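Local coordinates for iron-regulated ABC transporter siderophore-binding protein SirA (PDB 3MWF) that binds the siderophore staphyloferrin B and probably delivers it, with its iron, to an ABC transporter in the membrane of Staphylococcus aureus, at residues Glu132-Asp135 with Leu136-Tyr140. Sequence-based numbering, arbitrary orientation.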
loop_
_atom_site.group_PDB
_atom_site.type_symbol
_atom_site.label_atom_id
_atom_site.label_comp_id
_atom_site.label_asym_id
_atom_site.label_seq_id
_atom_site.Cartn_x
_atom_site.Cartn_y
_atom_site.Cartn_z
ATOM N N GLU A 132 -13.673 -13.077 -10.171
ATOM C CA GLU A 132 -13.114 -11.760 -10.511
ATOM C C GLU A 132 -11.790 -11.520 -9.767
ATOM O O GLU A 132 -10.815 -11.074 -10.360
ATOM C CB GLU A 132 -14.106 -10.641 -10.181
ATOM C CG GLU A 132 -15.346 -10.592 -11.104
ATOM C CD GLU A 132 -16.433 -11.610 -10.755
ATOM O OE1 GLU A 132 -16.285 -12.432 -9.819
ATOM O OE2 GLU A 132 -17.471 -11.605 -11.452
ATOM N N ALA A 133 -11.775 -11.859 -8.480
ATOM C CA ALA A 133 -10.576 -11.694 -7.637
ATOM C C ALA A 133 -9.413 -12.542 -8.142
ATOM O O ALA A 133 -8.262 -12.076 -8.246
ATOM C CB ALA A 133 -10.895 -12.034 -6.183
ATOM N N GLU A 134 -9.727 -13.784 -8.496
ATOM C CA GLU A 134 -8.729 -14.679 -9.059
ATOM C C GLU A 134 -8.125 -14.117 -10.348
ATOM O O GLU A 134 -6.909 -14.158 -10.514
ATOM C CB GLU A 134 -9.327 -16.065 -9.301
ATOM C CG GLU A 134 -8.349 -17.191 -9.034
ATOM C CD GLU A 134 -8.882 -18.553 -9.437
ATOM O OE1 GLU A 134 -8.152 -19.260 -10.166
ATOM O OE2 GLU A 134 -10.014 -18.920 -9.027
ATOM N N ASP A 135 -8.972 -13.578 -11.236
ATOM C CA ASP A 135 -8.528 -13.000 -12.513
ATOM C C ASP A 135 -7.639 -11.758 -12.275
ATOM O O ASP A 135 -6.621 -11.578 -12.936
ATOM C CB ASP A 135 -9.718 -12.632 -13.427
ATOM C CG ASP A 135 -10.587 -13.845 -13.845
ATOM O OD1 ASP A 135 -10.092 -14.999 -13.900
ATOM O OD2 ASP A 135 -11.795 -13.628 -14.135
ATOM N N LEU A 136 -8.029 -10.907 -11.322
ATOM C CA LEU A 136 -7.190 -9.768 -10.951
ATOM C C LEU A 136 -5.779 -10.220 -10.510
ATOM O O LEU A 136 -4.774 -9.715 -10.996
ATOM C CB LEU A 136 -7.871 -8.943 -9.852
ATOM C CG LEU A 136 -9.096 -8.076 -10.192
ATOM C CD1 LEU A 136 -9.460 -7.247 -8.979
ATOM C CD2 LEU A 136 -8.878 -7.161 -11.413
ATOM N N LEU A 137 -5.726 -11.198 -9.618
ATOM C CA LEU A 137 -4.473 -11.668 -9.060
ATOM C C LEU A 137 -3.631 -12.391 -10.112
ATOM O O LEU A 137 -2.412 -12.220 -10.153
ATOM C CB LEU A 137 -4.727 -12.518 -7.815
ATOM C CG LEU A 137 -5.347 -11.691 -6.658
ATOM C CD1 LEU A 137 -5.473 -12.522 -5.386
ATOM C CD2 LEU A 137 -4.555 -10.416 -6.368
ATOM N N LYS A 138 -4.287 -13.148 -10.999
ATOM C CA LYS A 138 -3.574 -13.739 -12.146
ATOM C C LYS A 138 -2.915 -12.653 -13.013
ATOM O O LYS A 138 -1.758 -12.794 -13.392
ATOM C CB LYS A 138 -4.519 -14.627 -12.985
ATOM C CG LYS A 138 -3.889 -15.286 -14.216
ATOM C CD LYS A 138 -3.112 -16.563 -13.876
ATOM C CE LYS A 138 -3.965 -17.825 -13.922
ATOM N NZ LYS A 138 -4.805 -18.023 -12.682
ATOM N N LYS A 139 -3.648 -11.579 -13.309
ATOM C CA LYS A 139 -3.114 -10.450 -14.058
ATOM C C LYS A 139 -1.885 -9.817 -13.371
ATOM O O LYS A 139 -0.913 -9.440 -14.038
ATOM C CB LYS A 139 -4.215 -9.394 -14.269
ATOM C CG LYS A 139 -3.814 -8.261 -15.176
ATOM C CD LYS A 139 -5.015 -7.698 -15.983
ATOM C CE LYS A 139 -5.344 -6.256 -15.580
ATOM N NZ LYS A 139 -6.051 -6.146 -14.253
ATOM N N TYR A 140 -1.943 -9.680 -12.045
ATOM C CA TYR A 140 -0.804 -9.155 -11.320
ATOM C C TYR A 140 0.397 -10.111 -11.401
ATOM O O TYR A 140 1.519 -9.685 -11.679
ATOM C CB TYR A 140 -1.167 -8.835 -9.853
ATOM C CG TYR A 140 0.039 -8.481 -8.994
ATOM C CD1 TYR A 140 0.582 -7.193 -8.999
ATOM C CD2 TYR A 140 0.612 -9.434 -8.156
ATOM C CE1 TYR A 140 1.709 -6.886 -8.222
ATOM C CE2 TYR A 140 1.710 -9.134 -7.382
ATOM C CZ TYR A 140 2.237 -7.869 -7.401
ATOM O OH TYR A 140 3.321 -7.601 -6.608
#
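Leu136 N donates to Glu132 O at 3.0 Å, the first of four successive i to i+4 backbone bonds, continued by Leu137 to Ala133, Lys138 to Glu134 and Lys139 to Asp135. Their N-H...O angles, 162° to 165°, are nearly straight. Against two of these oxygens rest leucine branch points: Leu137 CG comes to 3.3 Å from Ala133 O, and Leu136 CG to 3.5 Å from Glu132 O. In both leucines CG is anti to the carbonyl carbon (chi1 -65° in Leu137), which turns it back toward the preceding helical turn. In Lys138 CG is instead anti to the backbone N, leaving CB, set by the backbone, as the side-chain atom 3.5 Å from Glu134 O. Further bends along its chain bring NZ to 4.4 Å from Glu134 OE1, too far for a salt bridge, so any attraction on this exposed side is probably modest.

Outside the segments, Ala133 and Leu137 pack on Thr120 of helix 116-127, while Leu136 meets Leu38. Tyr277 OH hydrogen-bonds both Leu136 O and Lys139 NZ, and Tyr140, whose ring meets Phe116 edge-to-face, hydrogen-bonds Asp187 through its OH. Ala133, Leu137 and Tyr140 facing the protein, with Glu134, Asp135 and Lys138 exposed, give this part of helix 130-155 an amphipathic character, consistent with the long interdomain helix that links the two lobes in siderophore-binding proteins of this class.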